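Local coordinates for putative thioesterase (Novosphingobium aromaticivorans, PDB 3CJY), which probably hydrolyses acyl-CoA thioesters with a pair of hot-dog domains, and binds a calcium ion, at residues F6-R11 with Y17-G22; P125-C130 with R165-R170; A143-G148 with A185-I190; V151-G156 with L192-G197; I225-A230 with Q235-L240. All coordinates share one frame; numbering follows the deposited sequence. Where two conformers were deposited one is given.

Contact 1 lies apart from the other four, in the N-terminal half of the chain and beside the calcium site: its Arg11 side chain is about 5 Å from the ion. Contacts 2 to 5 all fall in the C-terminal hot-dog domain. Contacts 2 and 4, their centres 13 Å apart, meet where strands 149-153 and 163-170 pair, Trp167 N and Arg152 O probably hydrogen-bonding there. Contacts 3 and 4 share helix 188-196, whose Leu188 and Leu192 pack on strands of contact 5. The centres of contacts 1 and 4 are 32 Å apart, on opposite sides of the chain's centre; contacts 4 and 5 both touch the second subunit.

Contact 1 of 5, residues F6-R11 with Y17-G22; sequences FPALVR and YAITVG
Arg11 runs alongside Tyr17, both side chains pointing the same way from neighbouring strands. Arg11 CB and then CG lie against the CD2-CE2 side of the tyrosine ring, with CG 3.4 Å from Tyr17 CE2. CD continues past CE2, and NE arrives 3.1 Å from Tyr17 OH. With CG anti to the backbone N (chi1 -175°) the arginine follows the ring outward, and beyond a bend at chi3 the guanidinium plane stands 82° from that of the phenol. The polar ends have firmer partners beyond the two segments: Glu50 takes a salt bridge from Arg11 NE and also bonds Tyr17 OH, which in addition meets Thr51, while Arg11 NH2 reaches Asp14. Asp14 and Thr51 bind the calcium ion, so this pair appears to belong to the second shell of the metal site. The strands make a beta hairpin at the edge of the N-terminal hot-dog domain. Val10 and Ala18 are its hydrogen-bonded pair, with Val10 N 2.7 Å from Ala18 O and Ala18 N 2.8 Å from Val10 O. The Leu9 side chain crosses that of Ile19 at about a right angle, CD1 lying 3.8 Å from Ile19 CB. Ile19 CD1 extends to Ala8 CB at 4.1 Å and to Phe6 CB. A water bridges Ala8 O and Thr20 N, donating to the carbonyl at 2.7 Å and accepting from the amide.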
# COMPACT_ATOMS: atom_id res chain seq x y z
N PHE A 6 11.70 0.02 -20.94
CA PHE A 6 13.02 0.57 -20.64
C PHE A 6 14.08 -0.03 -21.57
O PHE A 6 14.68 -1.06 -21.24
CB PHE A 6 13.42 0.25 -19.19
CG PHE A 6 12.54 0.91 -18.17
CD1 PHE A 6 12.80 2.18 -17.73
CD2 PHE A 6 11.46 0.23 -17.63
CE1 PHE A 6 12.00 2.80 -16.81
CE2 PHE A 6 10.65 0.85 -16.69
CZ PHE A 6 10.93 2.13 -16.28
N PRO A 7 14.30 0.61 -22.74
CA PRO A 7 15.28 0.18 -23.74
C PRO A 7 16.69 -0.01 -23.18
O PRO A 7 17.42 -0.93 -23.59
CB PRO A 7 15.28 1.34 -24.74
CG PRO A 7 13.95 1.96 -24.62
CD PRO A 7 13.51 1.77 -23.19
N ALA A 8 17.06 0.85 -22.24
CA ALA A 8 18.42 0.84 -21.64
C ALA A 8 18.59 -0.29 -20.60
O ALA A 8 19.69 -0.54 -20.11
CB ALA A 8 18.73 2.19 -21.02
N LEU A 9 17.50 -0.98 -20.30
CA LEU A 9 17.54 -2.07 -19.32
C LEU A 9 18.17 -3.30 -19.96
O LEU A 9 17.77 -3.73 -21.03
CB LEU A 9 16.12 -2.40 -18.81
CG LEU A 9 15.95 -3.39 -17.65
CD1 LEU A 9 16.76 -3.01 -16.41
CD2 LEU A 9 14.46 -3.49 -17.30
N VAL A 10 19.18 -3.85 -19.30
CA VAL A 10 19.85 -5.04 -19.82
C VAL A 10 19.64 -6.23 -18.90
O VAL A 10 19.77 -6.13 -17.70
CB VAL A 10 21.36 -4.83 -20.01
CG1 VAL A 10 22.04 -6.12 -20.50
CG2 VAL A 10 21.63 -3.72 -21.02
N ARG A 11 19.27 -7.34 -19.50
CA ARG A 11 19.06 -8.58 -18.76
C ARG A 11 20.31 -9.45 -18.83
O ARG A 11 20.84 -9.72 -19.91
CB ARG A 11 17.89 -9.32 -19.40
CG ARG A 11 17.42 -10.57 -18.71
CD ARG A 11 16.35 -11.17 -19.62
NE ARG A 11 15.28 -11.83 -18.90
CZ ARG A 11 15.29 -13.10 -18.52
NH1 ARG A 11 16.33 -13.86 -18.78
NH2 ARG A 11 14.24 -13.59 -17.86
N TYR A 17 19.31 -8.17 -13.79
CA TYR A 17 19.20 -7.06 -14.76
C TYR A 17 19.98 -5.84 -14.31
O TYR A 17 20.26 -5.65 -13.15
CB TYR A 17 17.75 -6.64 -14.91
CG TYR A 17 16.79 -7.73 -15.30
CD1 TYR A 17 16.40 -8.68 -14.39
CD2 TYR A 17 16.19 -7.73 -16.55
CE1 TYR A 17 15.47 -9.64 -14.71
CE2 TYR A 17 15.25 -8.72 -16.90
CZ TYR A 17 14.90 -9.66 -15.97
OH TYR A 17 14.00 -10.64 -16.28
N ALA A 18 20.32 -4.97 -15.25
CA ALA A 18 21.01 -3.71 -14.92
C ALA A 18 20.61 -2.57 -15.86
O ALA A 18 20.24 -2.78 -17.02
CB ALA A 18 22.52 -3.90 -14.87
N ILE A 19 20.62 -1.36 -15.32
CA ILE A 19 20.29 -0.16 -16.10
C ILE A 19 21.09 1.02 -15.54
O ILE A 19 21.24 1.14 -14.34
CB ILE A 19 18.78 0.17 -16.06
CG1 ILE A 19 18.46 1.37 -16.98
CG2 ILE A 19 18.35 0.44 -14.62
CD1 ILE A 19 16.98 1.53 -17.37
N THR A 20 21.64 1.84 -16.42
CA THR A 20 22.36 3.04 -16.00
C THR A 20 21.36 4.18 -15.93
O THR A 20 20.54 4.37 -16.84
CB THR A 20 23.50 3.40 -16.98
OG1 THR A 20 24.38 2.27 -17.10
CG2 THR A 20 24.27 4.64 -16.49
N VAL A 21 21.37 4.88 -14.82
CA VAL A 21 20.42 5.98 -14.58
C VAL A 21 20.93 7.27 -15.26
O VAL A 21 21.94 7.85 -14.86
CB VAL A 21 20.21 6.22 -13.08
CG1 VAL A 21 19.25 7.38 -12.81
CG2 VAL A 21 19.73 4.91 -12.35
N GLY A 22 20.19 7.68 -16.27
CA GLY A 22 20.46 8.90 -17.03
C GLY A 22 19.47 10.00 -16.65
O GLY A 22 18.55 9.76 -15.86
O HOH W 1 21.85 0.84 -19.26

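Contact 2 of 5, residues P125-C130 with R165-R170; sequences PQPDNC and RLWLRR
The indole nitrogen of Trp167 donates to the backbone carbonyl of Pro125, NE1 to O 3.0 Å, in the one hydrogen bond between the two segments. The oxygen lies close to the indole plane, and the donor in turn lies in the plane of the carbonyl; the N-H...O angle of 153° leaves the bond slightly bent. This bond fixes the edge of the ring, while Pro127 covers a face. Its CG sits over the six-membered ring, 3.8 Å from the centroid and 14° off the normal, a CH-pi contact in which the pyrrolidine crosses the indole at a slant. Pro127 CD reaches Trp167 CE2 and CZ2, both at 3.7 Å, so two ring carbons of the proline bear on the aromatic surface. Cys130 completes the grip from the edge. Its SG, placed beside its own backbone N by chi1 of -65°, stands 3.6 Å from Trp167 CD1 and close to the ring plane, a sulfur-aromatic contact at the rim of the five-membered ring. The bend that brings proline and cysteine to the same indole is a short 3-10 turn, in which Cys130 N bonds back to Pro127 O. Beyond the segments, Gln126 gives its OE1 to Gln243, and Trp219 also packs on Pro127. Trp167 belongs to strand 163-170, flanked by strands 149-153 and 220-230, and the arrangement joins the connection leading from the N-terminal half to the antiparallel sheet of the C-terminal hot-dog domain.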
# COMPACT_ATOMS: atom_id res chain seq x y z
N PRO A 125 -12.76 18.54 -15.55
CA PRO A 125 -12.82 18.85 -16.97
C PRO A 125 -11.90 17.94 -17.75
O PRO A 125 -10.96 17.44 -17.21
CB PRO A 125 -12.29 20.31 -17.06
CG PRO A 125 -12.24 20.81 -15.64
CD PRO A 125 -12.05 19.57 -14.78
N GLN A 126 -12.22 17.71 -19.01
CA GLN A 126 -11.35 16.94 -19.91
C GLN A 126 -10.00 17.67 -20.11
O GLN A 126 -9.91 18.87 -19.87
CB GLN A 126 -12.07 16.66 -21.23
CG GLN A 126 -13.14 15.58 -21.07
CD GLN A 126 -12.54 14.18 -21.06
OE1 GLN A 126 -12.09 13.71 -22.12
NE2 GLN A 126 -12.50 13.51 -19.88
N PRO A 127 -8.97 16.95 -20.57
CA PRO A 127 -7.64 17.54 -20.66
C PRO A 127 -7.53 18.84 -21.42
O PRO A 127 -6.82 19.76 -20.97
CB PRO A 127 -6.82 16.46 -21.34
CG PRO A 127 -7.49 15.19 -20.92
CD PRO A 127 -8.93 15.49 -20.81
N ASP A 128 -8.24 18.95 -22.55
CA ASP A 128 -8.11 20.14 -23.38
C ASP A 128 -8.84 21.33 -22.77
O ASP A 128 -8.75 22.45 -23.27
CB ASP A 128 -8.53 19.86 -24.82
CG ASP A 128 -7.49 18.96 -25.58
OD1 ASP A 128 -6.29 18.83 -25.17
OD2 ASP A 128 -7.89 18.42 -26.64
N ASN A 129 -9.51 21.10 -21.67
CA ASN A 129 -10.22 22.15 -20.95
C ASN A 129 -9.49 22.51 -19.63
O ASN A 129 -10.00 23.19 -18.77
CB ASN A 129 -11.65 21.74 -20.71
CG ASN A 129 -12.44 21.63 -22.02
OD1 ASN A 129 -12.30 22.47 -22.92
ND2 ASN A 129 -13.26 20.57 -22.13
N CYS A 130 -8.27 22.03 -19.52
CA CYS A 130 -7.43 22.24 -18.32
C CYS A 130 -6.14 22.96 -18.68
O CYS A 130 -5.52 22.63 -19.68
CB CYS A 130 -7.08 20.91 -17.66
SG CYS A 130 -8.50 20.04 -16.99
N ARG A 165 -5.37 16.99 -8.23
CA ARG A 165 -5.79 16.26 -9.44
C ARG A 165 -5.13 16.84 -10.67
O ARG A 165 -5.28 18.01 -10.99
CB ARG A 165 -7.30 16.26 -9.58
CG ARG A 165 -8.00 15.58 -8.46
CD ARG A 165 -9.49 15.80 -8.42
NE ARG A 165 -10.09 14.80 -7.54
CZ ARG A 165 -11.17 14.99 -6.82
NH1 ARG A 165 -11.76 16.17 -6.83
NH2 ARG A 165 -11.64 13.99 -6.08
N LEU A 166 -4.28 16.02 -11.29
CA LEU A 166 -3.51 16.41 -12.47
C LEU A 166 -3.80 15.48 -13.65
O LEU A 166 -3.94 14.26 -13.47
CB LEU A 166 -2.01 16.29 -12.13
CG LEU A 166 -1.51 17.09 -10.94
CD1 LEU A 166 -0.01 16.73 -10.76
CD2 LEU A 166 -1.65 18.54 -11.20
N TRP A 167 -3.85 16.05 -14.85
CA TRP A 167 -3.82 15.27 -16.07
C TRP A 167 -2.33 15.13 -16.44
O TRP A 167 -1.59 16.12 -16.54
CB TRP A 167 -4.58 15.93 -17.23
CG TRP A 167 -6.06 15.84 -17.16
CD1 TRP A 167 -6.92 16.86 -16.92
CD2 TRP A 167 -6.85 14.68 -17.34
NE1 TRP A 167 -8.20 16.42 -16.97
CE2 TRP A 167 -8.21 15.07 -17.19
CE3 TRP A 167 -6.58 13.35 -17.60
CZ2 TRP A 167 -9.27 14.16 -17.35
CZ3 TRP A 167 -7.64 12.46 -17.74
CH2 TRP A 167 -8.95 12.86 -17.62
N LEU A 168 -1.92 13.90 -16.68
CA LEU A 168 -0.54 13.59 -17.04
C LEU A 168 -0.46 12.83 -18.35
O LEU A 168 -1.26 11.97 -18.61
CB LEU A 168 0.13 12.71 -15.97
CG LEU A 168 0.13 13.26 -14.55
CD1 LEU A 168 0.71 12.16 -13.61
CD2 LEU A 168 0.87 14.59 -14.44
N ARG A 169 0.51 13.19 -19.17
CA ARG A 169 0.68 12.50 -20.43
C ARG A 169 2.16 12.44 -20.78
O ARG A 169 2.85 13.49 -20.78
CB ARG A 169 -0.08 13.19 -21.55
CG ARG A 169 0.05 12.38 -22.86
CD ARG A 169 -0.77 12.95 -23.98
NE ARG A 169 -0.42 14.31 -24.37
CZ ARG A 169 -1.13 14.98 -25.29
NH1 ARG A 169 -2.16 14.39 -25.88
NH2 ARG A 169 -0.83 16.24 -25.63
N ARG A 170 2.63 11.23 -21.04
CA ARG A 170 4.02 11.04 -21.51
C ARG A 170 4.18 11.64 -22.90
O ARG A 170 3.43 11.31 -23.85
CB ARG A 170 4.45 9.58 -21.53
CG ARG A 170 4.73 9.05 -20.15
CD ARG A 170 4.97 7.63 -20.12
NE ARG A 170 6.16 7.31 -20.86
CZ ARG A 170 6.86 6.20 -20.64
NH1 ARG A 170 6.49 5.36 -19.69
NH2 ARG A 170 7.95 5.96 -21.35

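Contact 3 of 5, residues A143-G148 with A185-I190; sequences ARYLEG and ADFLPI
Phe187 leads the second segment into contact with Tyr145 and Leu146, at the break between helices 178-185 and 188-196, which pack against the sheet of the C-terminal hot-dog domain. Ahead of it in the sequence, Asp186 turns its carboxylate elsewhere, OD1 bonding Gln253 and Asn207. Phe187 then sends its ring across to the 143-148 segment, which includes a short 3-10 turn. The outer end of the ring meets the side chains of both Tyr145 and Leu146. On its CE1 side it meets Tyr145 at the edge, with Phe187 CE1 3.8 Å from Tyr145 OH and 3.9 Å from Tyr145 CE2; each ring presents its rim to the other. The tyrosine arrives there because its CG is anti to the backbone N (chi1 168°), and its ring also stacks with Phe36. After the phenylalanine the helix begins: Ile190 N bonds back to Phe187 O at 3.0 Å, holding the residue against the first helical turn. On the sheet side, Cys222 and Met224 of strand 220-230 pack on Phe187. Leu146 and Phe187 run antiparallel alongside each other, and the Leu146 CD2 methyl comes to 3.7 Å from Phe187 CZ and 3.9 Å from Phe187 CE2.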
# COMPACT_ATOMS: atom_id res chain seq x y z
N ALA A 143 18.29 16.68 -13.96
CA ALA A 143 17.22 15.78 -13.47
C ALA A 143 16.02 16.11 -14.34
O ALA A 143 15.27 17.03 -14.05
CB ALA A 143 16.93 16.02 -11.98
N ARG A 144 15.87 15.36 -15.43
CA ARG A 144 14.94 15.71 -16.51
C ARG A 144 13.73 14.85 -16.71
O ARG A 144 13.07 14.94 -17.75
CB ARG A 144 15.70 15.76 -17.82
CG ARG A 144 17.06 16.48 -17.70
CD ARG A 144 17.72 16.73 -19.03
NE ARG A 144 17.03 17.79 -19.75
N TYR A 145 13.44 14.00 -15.75
CA TYR A 145 12.25 13.14 -15.89
C TYR A 145 10.99 13.98 -16.12
O TYR A 145 10.17 13.71 -17.03
CB TYR A 145 12.02 12.28 -14.64
CG TYR A 145 10.66 11.64 -14.67
CD1 TYR A 145 10.39 10.55 -15.49
CD2 TYR A 145 9.61 12.16 -13.92
CE1 TYR A 145 9.12 10.01 -15.58
CE2 TYR A 145 8.35 11.60 -13.98
CZ TYR A 145 8.11 10.54 -14.83
OH TYR A 145 6.86 10.02 -14.92
N LEU A 146 10.80 14.97 -15.28
CA LEU A 146 9.55 15.75 -15.38
C LEU A 146 9.39 16.44 -16.73
O LEU A 146 8.26 16.75 -17.16
CB LEU A 146 9.39 16.77 -14.24
CG LEU A 146 8.98 16.23 -12.87
CD1 LEU A 146 8.90 17.41 -11.88
CD2 LEU A 146 7.63 15.43 -12.93
N GLU A 147 10.51 16.76 -17.37
CA GLU A 147 10.46 17.48 -18.67
C GLU A 147 9.75 16.64 -19.71
O GLU A 147 9.23 17.15 -20.70
CB GLU A 147 11.87 17.83 -19.20
CG GLU A 147 12.66 18.74 -18.32
CD GLU A 147 14.07 19.03 -18.82
OE1 GLU A 147 14.36 18.78 -20.01
OE2 GLU A 147 14.90 19.49 -18.00
N GLY A 148 9.76 15.34 -19.49
CA GLY A 148 9.15 14.42 -20.44
C GLY A 148 7.67 14.16 -20.22
O GLY A 148 7.07 13.38 -20.93
N ALA A 185 2.02 7.19 -10.36
CA ALA A 185 1.65 6.98 -8.97
C ALA A 185 2.60 7.74 -8.03
O ALA A 185 2.22 8.17 -6.96
CB ALA A 185 1.66 5.44 -8.58
N ASP A 186 3.86 7.89 -8.45
CA ASP A 186 4.86 8.58 -7.63
C ASP A 186 4.90 10.10 -7.81
O ASP A 186 5.91 10.76 -7.53
CB ASP A 186 6.23 7.96 -7.81
CG ASP A 186 7.22 8.35 -6.69
OD1 ASP A 186 6.82 8.39 -5.51
OD2 ASP A 186 8.40 8.63 -7.00
N PHE A 187 3.76 10.66 -8.22
CA PHE A 187 3.57 12.10 -8.21
C PHE A 187 3.00 12.60 -6.85
O PHE A 187 2.80 13.78 -6.63
CB PHE A 187 2.66 12.53 -9.36
CG PHE A 187 3.39 12.79 -10.65
CD1 PHE A 187 4.11 11.78 -11.28
CD2 PHE A 187 3.31 14.05 -11.26
CE1 PHE A 187 4.78 11.99 -12.44
CE2 PHE A 187 3.97 14.28 -12.46
CZ PHE A 187 4.70 13.24 -13.06
N LEU A 188 2.86 11.69 -5.89
CA LEU A 188 2.32 12.07 -4.58
C LEU A 188 3.19 13.10 -3.86
O LEU A 188 2.67 13.87 -3.10
CB LEU A 188 2.01 10.87 -3.67
CG LEU A 188 0.65 10.25 -3.91
CD1 LEU A 188 0.52 8.88 -3.28
CD2 LEU A 188 -0.46 11.21 -3.40
N PRO A 189 4.54 13.04 -4.03
CA PRO A 189 5.29 14.14 -3.35
C PRO A 189 4.85 15.56 -3.78
O PRO A 189 4.86 16.49 -2.99
CB PRO A 189 6.75 13.79 -3.69
CG PRO A 189 6.73 12.30 -3.89
CD PRO A 189 5.44 12.00 -4.56
N ILE A 190 4.37 15.71 -5.01
CA ILE A 190 3.88 17.00 -5.50
C ILE A 190 2.58 17.33 -4.76
O ILE A 190 2.38 18.45 -4.31
CB ILE A 190 3.66 16.97 -7.04
CG1 ILE A 190 5.03 16.85 -7.74
CG2 ILE A 190 2.91 18.19 -7.49
CD1 ILE A 190 4.92 16.62 -9.21

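Contact 4 of 5, residues V151-G156 with L192-G197; sequences VREAGG and LGRATG
Glu153 and Arg194 face each other in a two-pronged salt bridge, the guanidinium gripping the carboxylate end-on with one nitrogen on each oxygen. Arg194 NH1 donates to Glu153 OE1 at 2.8 Å, an almost straight bond of 169° lying in the guanidinium plane. The second prong, Arg194 NH2 to Glu153 OE2, is 2.7 Å long but more bent, at 146°, and its oxygen is tilted out of that plane. Both oxygens use their syn lone pairs, the sides turned to each other, and the carboxylate and guanidinium planes are nearly coplanar. Such a pair of hydrogen bonds restrains rotation of both end groups, and the neighbouring opposite charges would be expected to favour the ionised forms. The two side chains come from opposite directions. Arg194 is stretched from CG to NE and reaches out from the helix, whereas Glu153 folds back at chi2 (-73°), which swings its carboxylate round to the arginine. Outside the segments Cys133 touches both residues, and Thr135 and Thr164 lie against the arginine. Near the helix end, Leu192 O accepts from both Thr196 N at 2.9 Å and Thr196 OG1 at 3.0 Å, and Gly197 follows with positive phi. The adjoining Ala195 and Thr196 meet Trp118 of the second subunit. The bridge thus ties the C-terminal part of helix 188-196 to the end of strand 149-153, a surface link between helix and sheet in the C-terminal hot-dog domain.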
# COMPACT_ATOMS: atom_id res chain seq x y z
N VAL A 151 1.85 18.11 -18.10
CA VAL A 151 1.00 18.18 -16.90
C VAL A 151 0.01 19.30 -16.95
O VAL A 151 0.37 20.46 -17.22
CB VAL A 151 1.89 18.35 -15.62
CG1 VAL A 151 1.09 18.31 -14.34
CG2 VAL A 151 3.03 17.30 -15.55
N ARG A 152 -1.25 18.96 -16.73
CA ARG A 152 -2.28 19.96 -16.66
C ARG A 152 -3.05 19.87 -15.33
O ARG A 152 -3.15 18.81 -14.71
CB ARG A 152 -3.23 19.79 -17.81
CG ARG A 152 -2.51 20.00 -19.15
CD ARG A 152 -3.47 19.87 -20.31
NE ARG A 152 -2.74 19.98 -21.59
CZ ARG A 152 -3.31 19.78 -22.77
NH1 ARG A 152 -4.61 19.54 -22.85
NH2 ARG A 152 -2.59 19.84 -23.87
N GLU A 153 -3.58 21.01 -14.92
CA GLU A 153 -4.34 21.10 -13.65
C GLU A 153 -5.77 20.63 -13.84
O GLU A 153 -6.52 21.25 -14.59
CB GLU A 153 -4.41 22.53 -13.15
CG GLU A 153 -3.11 23.21 -12.89
CD GLU A 153 -2.38 22.71 -11.63
OE1 GLU A 153 -3.00 21.95 -10.85
OE2 GLU A 153 -1.20 23.11 -11.42
N ALA A 154 -6.18 19.57 -13.14
CA ALA A 154 -7.53 19.05 -13.30
C ALA A 154 -8.44 19.36 -12.10
O ALA A 154 -9.62 19.00 -12.12
CB ALA A 154 -7.49 17.52 -13.51
N GLY A 155 -7.91 20.02 -11.09
CA GLY A 155 -8.64 20.17 -9.83
C GLY A 155 -9.68 21.27 -9.72
O GLY A 155 -10.57 21.25 -8.83
N GLY A 156 -9.60 22.23 -10.63
CA GLY A 156 -10.55 23.33 -10.61
C GLY A 156 -10.26 24.28 -9.47
O GLY A 156 -9.35 24.05 -8.65
N LEU A 192 1.92 16.39 -1.81
CA LEU A 192 2.31 16.74 -0.42
C LEU A 192 2.71 18.21 -0.35
O LEU A 192 2.31 18.95 0.55
CB LEU A 192 3.41 15.83 0.08
CG LEU A 192 3.93 16.16 1.46
CD1 LEU A 192 2.78 16.14 2.51
CD2 LEU A 192 5.12 15.24 1.83
N GLY A 193 3.50 18.65 -1.34
CA GLY A 193 3.97 20.04 -1.39
C GLY A 193 2.79 20.98 -1.47
O GLY A 193 2.78 22.03 -0.87
N ARG A 194 1.77 20.57 -2.19
CA ARG A 194 0.57 21.41 -2.28
C ARG A 194 -0.24 21.46 -0.97
O ARG A 194 -0.80 22.48 -0.61
CB ARG A 194 -0.36 20.97 -3.39
CG ARG A 194 0.31 21.12 -4.75
CD ARG A 194 -0.70 21.28 -5.84
NE ARG A 194 -0.02 21.54 -7.11
CZ ARG A 194 -0.64 21.66 -8.27
NH1 ARG A 194 -1.96 21.55 -8.33
NH2 ARG A 194 0.06 21.90 -9.37
N ALA A 195 -0.33 20.31 -0.31
CA ALA A 195 -1.15 20.17 0.89
C ALA A 195 -0.49 20.93 2.02
O ALA A 195 -1.17 21.54 2.83
CB ALA A 195 -1.31 18.71 1.26
N THR A 196 0.84 20.92 2.05
CA THR A 196 1.54 21.60 3.15
C THR A 196 1.86 23.05 2.84
O THR A 196 1.89 23.90 3.75
CB THR A 196 2.85 20.91 3.52
OG1 THR A 196 3.71 20.91 2.40
CG2 THR A 196 2.61 19.53 3.96
N GLY A 197 2.10 23.34 1.57
CA GLY A 197 2.47 24.71 1.14
C GLY A 197 3.97 24.76 0.91
O GLY A 197 4.54 25.82 0.65

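Contact 5 of 5, residues I225-A230 with Q235-L240; sequences IIPSSA and QGQVTL
The beta hairpin formed by strands 220-230 and 233-241 brings Ile225 and Gln237 together as an antiparallel hydrogen-bonded pair. Ile225 N bonds Gln237 O at 2.9 Å and Gln237 N returns to Ile225 O at 3.0 Å, both nearly straight. Beside this pair, Ile225 CG2 lies 3.9 Å from Gln237 OE1. Gln237, bent at chi2 (81°), lays that oxygen over Pro227, 3.4 Å from its CG, while its NE2 donates to Gln235 OE1 along the same strand. Pro227 crosses both glutamines at about a right angle. Its proline nitrogen offers no N-H, and Gln235 O, 3.3 Å from Pro227 CD, is buried without any hydrogen-bonding partner. Ile226 CG2 approaches that same oxygen equally closely. In the hot-dog sheet this hairpin is covered by helix 188-196, Ile226 packing on Ala191, Leu192 and Ala195, and near Ser228 and Ser229 the strand pairs antiparallel with a strand of the second subunit, so the sheet continues across the dimer interface. There Gln235 N makes a weak bond to Ser228 O, and Thr212 of the second subunit bonds both Ser228 OG and Gln235 NE2, while Thr250 of that subunit bonds Gln235 OE1. Gln235 CG meanwhile lies 3.8 Å from Ser228 OG.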
# COMPACT_ATOMS: atom_id res chain seq x y z
N ILE A 225 -4.64 12.31 -2.89
CA ILE A 225 -5.00 12.91 -1.61
C ILE A 225 -3.87 12.70 -0.61
O ILE A 225 -3.24 11.63 -0.57
CB ILE A 225 -6.38 12.35 -1.05
CG1 ILE A 225 -6.81 13.11 0.19
CG2 ILE A 225 -6.23 10.84 -0.76
CD1 ILE A 225 -8.28 12.89 0.60
N ILE A 226 -3.63 13.72 0.20
CA ILE A 226 -2.74 13.61 1.39
C ILE A 226 -3.71 13.78 2.56
O ILE A 226 -4.16 14.88 2.87
CB ILE A 226 -1.67 14.74 1.46
CG1 ILE A 226 -0.82 14.78 0.19
CG2 ILE A 226 -0.83 14.52 2.67
CD1 ILE A 226 -0.01 13.50 -0.07
N PRO A 227 -4.09 12.67 3.22
CA PRO A 227 -5.14 12.82 4.21
C PRO A 227 -4.69 13.26 5.61
O PRO A 227 -5.47 13.83 6.37
CB PRO A 227 -5.74 11.40 4.27
CG PRO A 227 -4.59 10.53 4.03
CD PRO A 227 -3.80 11.25 2.94
N SER A 228 -3.46 12.98 5.93
CA SER A 228 -2.94 13.22 7.25
C SER A 228 -1.40 13.13 7.35
O SER A 228 -0.69 12.60 6.48
CB SER A 228 -3.55 12.19 8.20
OG SER A 228 -3.09 10.91 7.78
N SER A 229 -0.92 13.72 8.43
CA SER A 229 0.51 13.74 8.77
C SER A 229 0.65 13.91 10.28
O SER A 229 -0.23 14.45 10.96
CB SER A 229 1.24 14.85 8.02
OG SER A 229 0.88 16.14 8.51
N ALA A 230 1.76 13.39 10.79
CA ALA A 230 2.10 13.51 12.19
C ALA A 230 3.53 13.07 12.41
O ALA A 230 4.07 12.25 11.65
CB ALA A 230 1.13 12.70 13.07
N GLN A 235 1.35 10.67 4.71
CA GLN A 235 0.95 9.59 3.80
C GLN A 235 0.06 10.17 2.72
O GLN A 235 -0.53 11.21 2.86
CB GLN A 235 0.24 8.49 4.52
CG GLN A 235 -1.03 8.94 5.26
CD GLN A 235 -1.80 7.74 5.76
OE1 GLN A 235 -2.29 6.97 4.95
NE2 GLN A 235 -1.86 7.54 7.09
N GLY A 236 0.04 9.44 1.61
CA GLY A 236 -0.77 9.78 0.45
C GLY A 236 -1.26 8.55 -0.27
O GLY A 236 -0.65 7.49 -0.24
N GLN A 237 -2.37 8.77 -0.97
CA GLN A 237 -3.01 7.79 -1.82
C GLN A 237 -3.33 8.44 -3.16
O GLN A 237 -3.65 9.65 -3.26
CB GLN A 237 -4.29 7.30 -1.18
CG GLN A 237 -4.05 6.44 0.08
CD GLN A 237 -3.80 7.24 1.31
OE1 GLN A 237 -4.49 8.21 1.54
NE2 GLN A 237 -2.81 6.83 2.12
N VAL A 238 -3.28 7.59 -4.16
CA VAL A 238 -3.52 8.00 -5.58
C VAL A 238 -4.31 6.96 -6.35
O VAL A 238 -4.17 5.75 -6.12
CB VAL A 238 -2.19 8.29 -6.34
CG1 VAL A 238 -1.26 7.05 -6.35
CG2 VAL A 238 -2.43 8.82 -7.74
N THR A 239 -5.21 7.46 -7.20
CA THR A 239 -5.94 6.63 -8.16
C THR A 239 -5.57 7.20 -9.53
O THR A 239 -5.52 8.42 -9.72
CB THR A 239 -7.46 6.68 -7.96
OG1 THR A 239 -7.81 6.24 -6.65
CG2 THR A 239 -8.21 5.82 -8.99
N LEU A 240 -5.24 6.27 -10.41
CA LEU A 240 -4.89 6.54 -11.80
C LEU A 240 -6.02 6.07 -12.70
O LEU A 240 -6.37 4.87 -12.75
CB LEU A 240 -3.57 5.86 -12.16
CG LEU A 240 -2.36 6.26 -11.31
CD1 LEU A 240 -1.12 5.43 -11.75
CD2 LEU A 240 -2.07 7.75 -11.43